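Local coordinates for malonyl CoA-acyl carrier protein transacylase (Clostridium perfringens, PDB 3PTW) that probably transfers the malonyl group from malonyl-CoA to acyl carrier protein, the step that supplies activated two-carbon donors for fatty acid synthesis, at residues F6-Q11 against H85-L90; I67-A72 against I273-A278; G153-A158 against V173-A178. All coordinates share one frame; numbering follows the deposited sequence.

Contact 1: residues F6-Q11 against H85-L90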
ATOM      1  N   PHE A   6       8.077  -6.964   6.776  1.00 31.32           N
ATOM      2  CA  PHE A   6       6.615  -7.052   6.562  1.00 29.53           C
ATOM      3  C   PHE A   6       6.180  -6.123   5.422  1.00 29.45           C
ATOM      4  O   PHE A   6       6.637  -4.979   5.331  1.00 29.23           O
ATOM      5  CB  PHE A   6       5.827  -6.665   7.821  1.00 28.11           C
ATOM      6  CG  PHE A   6       5.820  -7.712   8.918  1.00 28.29           C
ATOM      7  CD1 PHE A   6       6.175  -9.027   8.674  1.00 28.26           C
ATOM      8  CD2 PHE A   6       5.392  -7.369  10.196  1.00 28.12           C
ATOM      9  CE1 PHE A   6       6.145  -9.983   9.705  1.00 29.68           C
ATOM     10  CE2 PHE A   6       5.350  -8.319  11.233  1.00 28.63           C
ATOM     11  CZ  PHE A   6       5.724  -9.618  10.983  1.00 28.47           C
ATOM     12  N   LEU A   7       5.290  -6.616   4.572  1.00 29.16           N
ATOM     13  CA  LEU A   7       4.714  -5.804   3.502  1.00 29.30           C
ATOM     14  C   LEU A   7       3.209  -5.830   3.697  1.00 29.70           C
ATOM     15  O   LEU A   7       2.612  -6.903   3.846  1.00 30.47           O
ATOM     16  CB  LEU A   7       5.073  -6.357   2.113  1.00 28.64           C
ATOM     17  CG  LEU A   7       6.552  -6.548   1.755  1.00 25.31           C
ATOM     18  CD1 LEU A   7       6.682  -7.245   0.420  1.00 29.66           C
ATOM     19  CD2 LEU A   7       7.344  -5.246   1.767  1.00 29.29           C
ATOM     20  N   PHE A   8       2.596  -4.661   3.726  1.00 29.33           N
ATOM     21  CA  PHE A   8       1.156  -4.612   3.967  1.00 29.72           C
ATOM     22  C   PHE A   8       0.399  -4.283   2.704  1.00 30.42           C
ATOM     23  O   PHE A   8       0.728  -3.307   2.012  1.00 30.37           O
ATOM     24  CB  PHE A   8       0.828  -3.639   5.096  1.00 28.67           C
ATOM     25  CG  PHE A   8       1.449  -4.031   6.408  1.00 29.23           C
ATOM     26  CD1 PHE A   8       0.862  -5.032   7.197  1.00 28.31           C
ATOM     27  CD2 PHE A   8       2.634  -3.434   6.835  1.00 27.79           C
ATOM     28  CE1 PHE A   8       1.435  -5.421   8.393  1.00 29.53           C
ATOM     29  CE2 PHE A   8       3.230  -3.817   8.041  1.00 29.84           C
ATOM     30  CZ  PHE A   8       2.628  -4.816   8.828  1.00 28.60           C
ATOM     31  N   ALA A   9      -0.610  -5.108   2.422  1.00 31.41           N
ATOM     32  CA  ALA A   9      -1.469  -4.975   1.233  1.00 31.91           C
ATOM     33  C   ALA A   9      -2.168  -3.636   1.151  1.00 32.27           C
ATOM     34  O   ALA A   9      -2.415  -2.988   2.177  1.00 32.82           O
ATOM     35  CB  ALA A   9      -2.494  -6.077   1.209  1.00 32.63           C
ATOM     36  N   GLY A  10      -2.521  -3.237  -0.068  1.00 32.34           N
ATOM     37  CA  GLY A  10      -3.138  -1.936  -0.297  1.00 32.40           C
ATOM     38  C   GLY A  10      -4.329  -1.964  -1.235  1.00 33.30           C
ATOM     39  O   GLY A  10      -4.915  -3.032  -1.507  1.00 33.55           O
ATOM     40  N   GLN A  11      -4.687  -0.782  -1.733  1.00 32.91           N
ATOM     41  CA  GLN A  11      -5.886  -0.636  -2.553  1.00 33.58           C
ATOM     42  C   GLN A  11      -5.723  -1.473  -3.823  1.00 32.44           C
ATOM     43  O   GLN A  11      -4.645  -1.505  -4.411  1.00 30.68           O
ATOM     44  CB  GLN A  11      -6.162   0.853  -2.849  1.00 34.35           C
ATOM     45  CG  GLN A  11      -7.410   1.119  -3.696  1.00 47.77           C
ATOM     46  CD  GLN A  11      -7.974   2.529  -3.527  1.00 36.35           C
ATOM     47  OE1 GLN A  11      -8.159   3.017  -2.407  1.00 47.94           O
ATOM     48  NE2 GLN A  11      -8.280   3.176  -4.646  1.00 48.17           N
ATOM     49  N   HIS A  85      10.837  -5.849  12.543  1.00 32.57           N
ATOM     50  CA  HIS A  85      10.927  -4.417  12.798  1.00 32.87           C
ATOM     51  C   HIS A  85      11.361  -3.636  11.555  1.00 32.24           C
ATOM     52  O   HIS A  85      11.918  -2.533  11.662  1.00 32.90           O
ATOM     53  CB  HIS A  85      11.866  -4.146  13.969  1.00 34.63           C
ATOM     54  CG  HIS A  85      13.260  -4.653  13.760  1.00 36.17           C
ATOM     55  ND1 HIS A  85      13.661  -5.916  14.149  1.00 36.79           N
ATOM     56  CD2 HIS A  85      14.353  -4.058  13.230  1.00 36.10           C
ATOM     57  CE1 HIS A  85      14.937  -6.079  13.857  1.00 37.07           C
ATOM     58  NE2 HIS A  85      15.383  -4.966  13.300  1.00 38.12           N
ATOM     59  N   ILE A  86      11.123  -4.219  10.378  1.00 30.95           N
ATOM     60  CA  ILE A  86      11.308  -3.513   9.101  1.00 30.23           C
ATOM     61  C   ILE A  86      10.108  -3.778   8.199  1.00 29.63           C
ATOM     62  O   ILE A  86       9.857  -4.921   7.809  1.00 28.98           O
ATOM     63  CB  ILE A  86      12.625  -3.907   8.353  1.00 30.49           C
ATOM     64  CG1 ILE A  86      13.809  -4.049   9.325  1.00 36.45           C
ATOM     65  CG2 ILE A  86      12.932  -2.880   7.261  1.00 35.00           C
ATOM     66  CD1 ILE A  86      15.076  -4.723   8.721  1.00 32.22           C
ATOM     67  N   SER A  87       9.354  -2.729   7.884  1.00 30.03           N
ATOM     68  CA  SER A  87       8.131  -2.887   7.101  1.00 29.69           C
ATOM     69  C   SER A  87       7.861  -1.739   6.140  1.00 29.75           C
ATOM     70  O   SER A  87       8.475  -0.677   6.224  1.00 30.13           O
ATOM     71  CB  SER A  87       6.919  -3.131   8.012  1.00 30.00           C
ATOM     72  OG  SER A  87       6.605  -2.005   8.807  1.00 41.43           O
ATOM     73  N   CYS A  88       6.957  -1.979   5.198  1.00 29.98           N
ATOM     74  CA  CYS A  88       6.450  -0.920   4.342  1.00 29.75           C
ATOM     75  C   CYS A  88       5.213  -1.405   3.647  1.00 29.24           C
ATOM     76  O   CYS A  88       4.819  -2.568   3.818  1.00 29.56           O
ATOM     77  CB  CYS A  88       7.506  -0.445   3.335  1.00 29.64           C
ATOM     78  SG  CYS A  88       7.668  -1.382   1.840  1.00 37.22           S
ATOM     79  N   GLY A  89       4.601  -0.496   2.891  1.00 28.56           N
ATOM     80  CA  GLY A  89       3.433  -0.772   2.076  1.00 28.99           C
ATOM     81  C   GLY A  89       3.542  -0.066   0.731  1.00 29.68           C
ATOM     82  O   GLY A  89       4.599   0.485   0.380  1.00 29.41           O
ATOM     83  N   LEU A  90       2.448  -0.084  -0.027  1.00 29.79           N
ATOM     84  CA  LEU A  90       2.420   0.546  -1.347  1.00 29.93           C
ATOM     85  C   LEU A  90       1.193   1.434  -1.340  1.00 29.57           C
ATOM     86  O   LEU A  90       0.061   0.948  -1.515  1.00 29.69           O
ATOM     87  CB  LEU A  90       2.352  -0.529  -2.447  1.00 30.31           C
ATOM     88  CG  LEU A  90       2.281  -0.319  -3.980  1.00 40.25           C
ATOM     89  CD1 LEU A  90       1.759   1.030  -4.464  1.00 30.93           C
ATOM     90  CD2 LEU A  90       3.562  -0.595  -4.644  1.00 30.83           C
TER
HETATM   91  O   HOH W   1       0.027  -1.408   0.222  1.00 28.95           O
HETATM   92  O   HOH W   2      -3.092   1.422  -1.902  1.00 26.61           O

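Contact 2: residues I67-A72 against I273-A278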
ATOM      1  N   ILE A  67      -7.187  -1.825   5.872  1.00 31.62           N
ATOM      2  CA  ILE A  67      -6.417  -1.524   7.071  1.00 31.06           C
ATOM      3  C   ILE A  67      -6.800  -2.445   8.237  1.00 30.76           C
ATOM      4  O   ILE A  67      -5.919  -2.931   8.955  1.00 30.18           O
ATOM      5  CB  ILE A  67      -6.548  -0.029   7.462  1.00 31.33           C
ATOM      6  CG1 ILE A  67      -5.816   0.856   6.438  1.00 30.56           C
ATOM      7  CG2 ILE A  67      -6.039   0.218   8.886  1.00 31.08           C
ATOM      8  CD1 ILE A  67      -4.333   0.557   6.258  1.00 31.32           C
ATOM      9  N   THR A  68      -8.107  -2.674   8.394  1.00 30.85           N
ATOM     10  CA  THR A  68      -8.652  -3.574   9.411  1.00 31.45           C
ATOM     11  C   THR A  68      -8.235  -5.012   9.157  1.00 29.70           C
ATOM     12  O   THR A  68      -7.861  -5.730  10.079  1.00 29.29           O
ATOM     13  CB  THR A  68     -10.224  -3.537   9.442  1.00 32.84           C
ATOM     14  OG1 THR A  68     -10.677  -2.196   9.667  1.00 30.70           O
ATOM     15  CG2 THR A  68     -10.764  -4.447  10.545  1.00 31.66           C
ATOM     16  N   THR A  69      -8.343  -5.425   7.903  1.00 29.21           N
ATOM     17  CA  THR A  69      -7.983  -6.770   7.481  1.00 29.40           C
ATOM     18  C   THR A  69      -6.490  -7.046   7.719  1.00 29.78           C
ATOM     19  O   THR A  69      -6.130  -8.073   8.318  1.00 30.50           O
ATOM     20  CB  THR A  69      -8.431  -6.994   6.022  1.00 29.63           C
ATOM     21  OG1 THR A  69      -9.868  -7.073   5.997  1.00 28.97           O
ATOM     22  CG2 THR A  69      -7.836  -8.277   5.428  1.00 27.62           C
ATOM     23  N   ASN A  70      -5.644  -6.114   7.278  1.00 28.87           N
ATOM     24  CA  ASN A  70      -4.193  -6.155   7.532  1.00 29.06           C
ATOM     25  C   ASN A  70      -3.847  -6.303   9.024  1.00 29.67           C
ATOM     26  O   ASN A  70      -2.954  -7.069   9.389  1.00 28.22           O
ATOM     27  CB  ASN A  70      -3.492  -4.917   6.937  1.00 28.39           C
ATOM     28  CG  ASN A  70      -3.496  -4.897   5.399  1.00 21.13           C
ATOM     29  OD1 ASN A  70      -4.004  -5.810   4.762  1.00 29.31           O
ATOM     30  ND2 ASN A  70      -2.920  -3.847   4.804  1.00 28.44           N
ATOM     31  N   MET A  71      -4.582  -5.590   9.877  1.00 30.91           N
ATOM     32  CA  MET A  71      -4.330  -5.604  11.315  1.00 32.17           C
ATOM     33  C   MET A  71      -4.773  -6.928  11.960  1.00 32.24           C
ATOM     34  O   MET A  71      -4.037  -7.514  12.762  1.00 32.40           O
ATOM     35  CB  MET A  71      -5.036  -4.410  11.969  1.00 34.41           C
ATOM     36  CG  MET A  71      -4.695  -4.163  13.436  1.00 37.16           C
ATOM     37  SD  MET A  71      -2.953  -3.809  13.799  1.00 37.10           S
ATOM     38  CE  MET A  71      -3.085  -3.384  15.536  1.00 37.70           C
ATOM     39  N   ALA A  72      -5.966  -7.391  11.595  1.00 31.98           N
ATOM     40  CA  ALA A  72      -6.494  -8.672  12.064  1.00 32.94           C
ATOM     41  C   ALA A  72      -5.532  -9.830  11.779  1.00 32.13           C
ATOM     42  O   ALA A  72      -5.345 -10.685  12.622  1.00 32.07           O
ATOM     43  CB  ALA A  72      -7.858  -8.941  11.428  1.00 33.81           C
ATOM     44  N   ILE A 273       1.398  -9.153   4.090  1.00 29.59           N
ATOM     45  CA  ILE A 273       0.332  -9.330   5.067  1.00 30.44           C
ATOM     46  C   ILE A 273      -0.907  -8.571   4.630  1.00 30.68           C
ATOM     47  O   ILE A 273      -0.861  -7.356   4.414  1.00 30.28           O
ATOM     48  CB  ILE A 273       0.782  -8.875   6.468  1.00 30.87           C
ATOM     49  CG1 ILE A 273       1.901  -9.795   6.981  1.00 30.00           C
ATOM     50  CG2 ILE A 273      -0.416  -8.814   7.442  1.00 29.60           C
ATOM     51  CD1 ILE A 273       2.621  -9.271   8.220  1.00 31.78           C
ATOM     52  N   GLY A 274      -2.010  -9.300   4.491  1.00 31.69           N
ATOM     53  CA  GLY A 274      -3.272  -8.714   4.061  1.00 32.08           C
ATOM     54  C   GLY A 274      -3.760  -9.382   2.793  1.00 32.82           C
ATOM     55  O   GLY A 274      -3.225 -10.431   2.410  1.00 33.63           O
ATOM     56  N   PRO A 275      -4.770  -8.788   2.127  1.00 32.74           N
ATOM     57  CA  PRO A 275      -5.320  -9.491   0.971  1.00 33.31           C
ATOM     58  C   PRO A 275      -4.393  -9.429  -0.229  1.00 32.38           C
ATOM     59  O   PRO A 275      -3.749  -8.401  -0.471  1.00 31.58           O
ATOM     60  CB  PRO A 275      -6.631  -8.747   0.681  1.00 33.37           C
ATOM     61  CG  PRO A 275      -6.435  -7.387   1.241  1.00 32.21           C
ATOM     62  CD  PRO A 275      -5.493  -7.533   2.413  1.00 32.95           C
ATOM     63  N   GLY A 276      -4.321 -10.538  -0.957  1.00 32.39           N
ATOM     64  CA  GLY A 276      -3.674 -10.547  -2.267  1.00 32.30           C
ATOM     65  C   GLY A 276      -2.186 -10.815  -2.245  1.00 31.83           C
ATOM     66  O   GLY A 276      -1.568 -10.988  -1.185  1.00 30.28           O
ATOM     67  N   LYS A 277      -1.613 -10.846  -3.445  1.00 33.54           N
ATOM     68  CA  LYS A 277      -0.225 -11.242  -3.640  1.00 34.10           C
ATOM     69  C   LYS A 277       0.493 -10.241  -4.533  1.00 32.81           C
ATOM     70  O   LYS A 277       1.568 -10.519  -5.034  1.00 32.91           O
ATOM     71  CB  LYS A 277      -0.155 -12.674  -4.228  1.00 36.05           C
ATOM     72  CG  LYS A 277      -0.603 -13.782  -3.246  1.00 57.76           C
ATOM     73  CD  LYS A 277      -0.930 -15.132  -3.931  1.00 38.73           C
ATOM     74  CE  LYS A 277      -2.320 -15.137  -4.614  1.00 59.29           C
ATOM     75  NZ  LYS A 277      -3.508 -14.836  -3.720  1.00 40.03           N
ATOM     76  N   ALA A 278      -0.093  -9.066  -4.727  1.00 32.48           N
ATOM     77  CA  ALA A 278       0.516  -8.066  -5.600  1.00 32.41           C
ATOM     78  C   ALA A 278       1.961  -7.725  -5.182  1.00 32.52           C
ATOM     79  O   ALA A 278       2.857  -7.688  -6.020  1.00 32.75           O
ATOM     80  CB  ALA A 278      -0.354  -6.791  -5.672  1.00 32.06           C
TER

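Contact 3: residues G153-A158 against V173-A178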
ATOM      1  N   GLY A 153      -1.026  18.619 -21.039  1.00 37.10           N
ATOM      2  CA  GLY A 153      -1.608  18.611 -19.708  1.00 36.99           C
ATOM      3  C   GLY A 153      -0.797  17.764 -18.753  1.00 36.34           C
ATOM      4  O   GLY A 153       0.250  17.214 -19.128  1.00 35.56           O
ATOM      5  N   ILE A 154      -1.300  17.644 -17.522  1.00 36.18           N
ATOM      6  CA  ILE A 154      -0.545  17.027 -16.430  1.00 35.56           C
ATOM      7  C   ILE A 154      -0.320  15.526 -16.575  1.00 34.93           C
ATOM      8  O   ILE A 154      -1.265  14.731 -16.613  1.00 34.52           O
ATOM      9  CB  ILE A 154      -1.175  17.346 -15.049  1.00 36.32           C
ATOM     10  CG1 ILE A 154      -0.950  18.831 -14.712  1.00 38.24           C
ATOM     11  CG2 ILE A 154      -0.609  16.406 -13.954  1.00 36.24           C
ATOM     12  CD1 ILE A 154      -1.843  19.372 -13.622  1.00 37.51           C
ATOM     13  N   VAL A 155       0.952  15.151 -16.658  1.00 34.45           N
ATOM     14  CA  VAL A 155       1.353  13.750 -16.535  1.00 33.79           C
ATOM     15  C   VAL A 155       2.632  13.657 -15.694  1.00 33.40           C
ATOM     16  O   VAL A 155       3.608  14.383 -15.919  1.00 33.52           O
ATOM     17  CB  VAL A 155       1.471  13.054 -17.925  1.00 34.24           C
ATOM     18  CG1 VAL A 155       2.157  13.966 -18.926  1.00 32.54           C
ATOM     19  CG2 VAL A 155       2.158  11.702 -17.828  1.00 30.41           C
ATOM     20  N   GLU A 156       2.596  12.766 -14.712  1.00 33.01           N
ATOM     21  CA  GLU A 156       3.659  12.620 -13.736  1.00 33.22           C
ATOM     22  C   GLU A 156       3.802  11.132 -13.400  1.00 32.84           C
ATOM     23  O   GLU A 156       2.858  10.354 -13.590  1.00 31.81           O
ATOM     24  CB  GLU A 156       3.315  13.435 -12.466  1.00 33.59           C
ATOM     25  CG  GLU A 156       3.146  14.966 -12.689  1.00 31.90           C
ATOM     26  CD  GLU A 156       2.791  15.751 -11.417  1.00 34.26           C
ATOM     27  OE1 GLU A 156       2.599  15.129 -10.346  1.00 32.52           O
ATOM     28  OE2 GLU A 156       2.694  17.002 -11.486  1.00 33.26           O
ATOM     29  N   GLY A 157       4.987  10.726 -12.934  1.00 32.74           N
ATOM     30  CA  GLY A 157       5.161   9.371 -12.401  1.00 32.66           C
ATOM     31  C   GLY A 157       4.313   9.211 -11.144  1.00 32.44           C
ATOM     32  O   GLY A 157       4.247  10.127 -10.323  1.00 33.21           O
ATOM     33  N   ALA A 158       3.648   8.061 -11.008  1.00 31.19           N
ATOM     34  CA  ALA A 158       2.725   7.800  -9.892  1.00 30.11           C
ATOM     35  C   ALA A 158       3.172   6.598  -9.033  1.00 29.24           C
ATOM     36  O   ALA A 158       3.062   6.627  -7.798  1.00 27.43           O
ATOM     37  CB  ALA A 158       1.277   7.592 -10.421  1.00 29.28           C
ATOM     38  N   VAL A 173      -6.616  13.454 -21.032  1.00 33.06           N
ATOM     39  CA  VAL A 173      -6.298  13.954 -22.340  1.00 34.09           C
ATOM     40  C   VAL A 173      -4.774  13.912 -22.590  1.00 34.35           C
ATOM     41  O   VAL A 173      -4.330  13.553 -23.687  1.00 34.87           O
ATOM     42  CB  VAL A 173      -6.988  15.347 -22.548  1.00 35.06           C
ATOM     43  CG1 VAL A 173      -6.063  16.507 -22.206  1.00 37.41           C
ATOM     44  CG2 VAL A 173      -7.552  15.457 -23.928  1.00 37.90           C
ATOM     45  N   ALA A 174      -3.979  14.216 -21.561  1.00 34.11           N
ATOM     46  CA  ALA A 174      -2.512  14.133 -21.665  1.00 34.42           C
ATOM     47  C   ALA A 174      -2.021  12.687 -21.602  1.00 34.19           C
ATOM     48  O   ALA A 174      -1.082  12.310 -22.308  1.00 33.95           O
ATOM     49  CB  ALA A 174      -1.843  14.968 -20.589  1.00 33.84           C
ATOM     50  N   LEU A 175      -2.678  11.888 -20.761  1.00 34.63           N
ATOM     51  CA  LEU A 175      -2.383  10.455 -20.628  1.00 35.54           C
ATOM     52  C   LEU A 175      -2.553   9.714 -21.955  1.00 37.89           C
ATOM     53  O   LEU A 175      -1.793   8.803 -22.270  1.00 38.33           O
ATOM     54  CB  LEU A 175      -3.285   9.830 -19.567  1.00 34.29           C
ATOM     55  CG  LEU A 175      -2.758   9.481 -18.176  1.00 32.85           C
ATOM     56  CD1 LEU A 175      -1.441  10.173 -17.780  1.00 33.83           C
ATOM     57  CD2 LEU A 175      -3.829   9.681 -17.141  1.00 33.33           C
ATOM     58  N   GLU A 176      -3.550  10.126 -22.731  1.00 39.52           N
ATOM     59  CA  GLU A 176      -3.791   9.566 -24.048  1.00 40.99           C
ATOM     60  C   GLU A 176      -2.596   9.808 -24.957  1.00 40.45           C
ATOM     61  O   GLU A 176      -2.208   8.928 -25.718  1.00 41.14           O
ATOM     62  CB  GLU A 176      -5.035  10.204 -24.668  1.00 43.34           C
ATOM     63  CG  GLU A 176      -6.038   9.196 -25.167  1.00 61.22           C
ATOM     64  CD  GLU A 176      -7.206   9.027 -24.212  1.00 46.30           C
ATOM     65  OE1 GLU A 176      -7.015   8.402 -23.140  1.00 60.47           O
ATOM     66  OE2 GLU A 176      -8.317   9.516 -24.540  1.00 61.91           O
ATOM     67  N   LYS A 177      -2.020  11.004 -24.897  1.00 39.80           N
ATOM     68  CA  LYS A 177      -0.834  11.296 -25.705  1.00 40.20           C
ATOM     69  C   LYS A 177       0.399  10.491 -25.254  1.00 38.86           C
ATOM     70  O   LYS A 177       1.170  10.000 -26.087  1.00 38.81           O
ATOM     71  CB  LYS A 177      -0.543  12.798 -25.732  1.00 41.81           C
ATOM     72  CG  LYS A 177      -0.046  13.292 -27.090  1.00 53.97           C
ATOM     73  CD  LYS A 177      -1.120  14.023 -27.900  1.00 45.17           C
ATOM     74  CE  LYS A 177      -2.314  13.146 -28.257  1.00 55.11           C
ATOM     75  NZ  LYS A 177      -3.510  13.994 -28.501  1.00 46.73           N
ATOM     76  N   ALA A 178       0.557  10.346 -23.936  1.00 37.43           N
ATOM     77  CA  ALA A 178       1.651   9.572 -23.350  1.00 36.84           C
ATOM     78  C   ALA A 178       1.633   8.130 -23.844  1.00 37.17           C
ATOM     79  O   ALA A 178       2.683   7.579 -24.197  1.00 36.55           O
ATOM     80  CB  ALA A 178       1.582   9.619 -21.827  1.00 35.49           C
TER

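Contact 1: residues F6-Q11 against H85-L90
Phe8 lays its ring beside Ser87 of the neighbouring strand. CB rises on the sheet face that also bears Phe6 and Ser87, and CG stands anti to the carbonyl carbon (chi1 -61°), which turns the ring back toward strand 86-89. CD2 then passes Cys88 O at 3.8 Å, and CE2 reaches Ser87 CB, also at 3.8 Å, with Ser87 OG in plane at the ring edge. Beyond them the ring packs on Ser96 and Ala97 of helix 93-100. Next along this face Phe6 CB touches Ser87 CB at 3.7 Å, while on the other face Leu7 CD2 meets Cys88 SG at 3.9 Å. The parallel strands are joined by the backbone hydrogen bonds Phe6 N to Ile86 O (2.9 Å), Cys88 N to Phe6 O (3.0 Å) and Phe8 N to Cys88 O (3.1 Å). Past Phe8 they part, and a water accepts from Leu90 N and donates to Phe8 O; a second links Gln11 N to Leu90 O. These are central strands of the parallel part of an alpha/beta hydrolase-like core. Strand 86-89 runs into a GxSxG sequence (Gly89, Ser91, Gly93), which fits the nucleophile elbow of malonyl transacylases, with Ser91 the probable nucleophile.

Contact 2: residues I67-A72 against I273-A278
Asn70 sets its carboxamide against the loop at Gly274-Pro275. OD1 packs closely on two carbons flanking the peptide bond into the proline, Gly274 CA at 3.1 Å and Pro275 CD at 3.3 Å. The side chains of Asn70 and Pro275 cross at about a right angle. At Gly274 (phi 121°) a side chain would collide with the carbonyl O of the residue before, and its CB would fall on Asn70 OD1; the bare CA lets the oxygen come this close. The polar bonds are made by the other end of the amide: ND2 donates to Ala9 O and is hydrogen-bonded to Ser96 OG, which fixes the flip of the group and leaves OD1 facing the loop. In the alpha/beta hydrolase-like core this loop leaves the C-terminal end of strand 269-273 and leads to helix 278-286, with Lys277 at the N-cap position; helix 59-79 packs against it. The apolar contact is that of Thr69 CG2, anti to the backbone N, with Pro275 CD at 3.9 Å, while Thr69 OG1 turns back to Ala65 O within its own helix. Just before the glycine, Ile273 CG2 sets a methyl against a carbonyl oxygen, 3.6 Å from Asn70 O.

Contact 3: residues G153-A158 against V173-A178
Ala174 presses its methyl group onto the backbone that leads into strand 155-162. CB sits 3.4 Å from Gly153 O and 3.5 Å from Gly153 C, so it bears on the carbonyl group of the glycine, and it also lies 4.0 Å from Ile154 O. Val155 completes this first shell with both of its branches. CG1, placed between the backbone N and the carbonyl carbon (chi1 42°), faces Ala174 CB at a looser 4.4 Å. CG2 turns to the next residue of the helix and touches Leu175 CD1 at 3.9 Å, while Val155 CB lies 4.1 Å from the same methyl. The two side chains meet at a slant. Leu175 sets out from the flank of the helix and swings only its CD1 branch toward the strand, with a first torsion of -104° that is away from the usual staggered positions. The contact is thus made by carbon surfaces and carbonyl oxygens; with no side chain on Gly153 and only a methyl on Ala174, Gly153 CA and Ala174 CA come to 5.0 Å. Strand and helix belong to a beta-alpha-beta-beta-alpha-beta unit, the ferredoxin-like subdomain of malonyl transacylases, in which helices 139-149 and 172-184 pack on a four-stranded antiparallel sheet and strand 155-162 runs along its border. Further out, Val155 also packs on Ile146 and Ser149 of the other helix and on Ile168 of the adjoining strand, whereas Leu175 reaches Val132 in strand 129-135. The chain at Gly153, whose phi of 128° suits a glycine, is tied to the approach to helix 172-184 by Ile154 N, which donates to Glu171 OE1, and by backbone bonding between Ile154 and Glu171. Near the same end, Lys177 makes a cation-pi contact with Tyr152.

How the contacts relate
Contacts 1 and 2 form one block, their centres 9 Å apart. Strand 4-8 lies between strands 86-89 and 269-273, and Leu7 O to Ile273 N (2.6 Å), a probable hydrogen bond, joins the two contacts directly. Asn70 ties helix 59-79 to the loop that follows the same strand, where Ala9 CB packs on Pro275 O at 3.1 Å; Phe6 CD1 packs on Ile273 CD1 at 3.6 Å. The Asn70 side chain also lies near the probable nucleophile elbow without touching it. Contact 3 belongs to the smaller subdomain: its centre is about 28 Å from that of contact 1 and 31 Å from that of contact 2. Its closest atoms come within about 7 Å of contact 1. In this family the active site lies between the two subdomains.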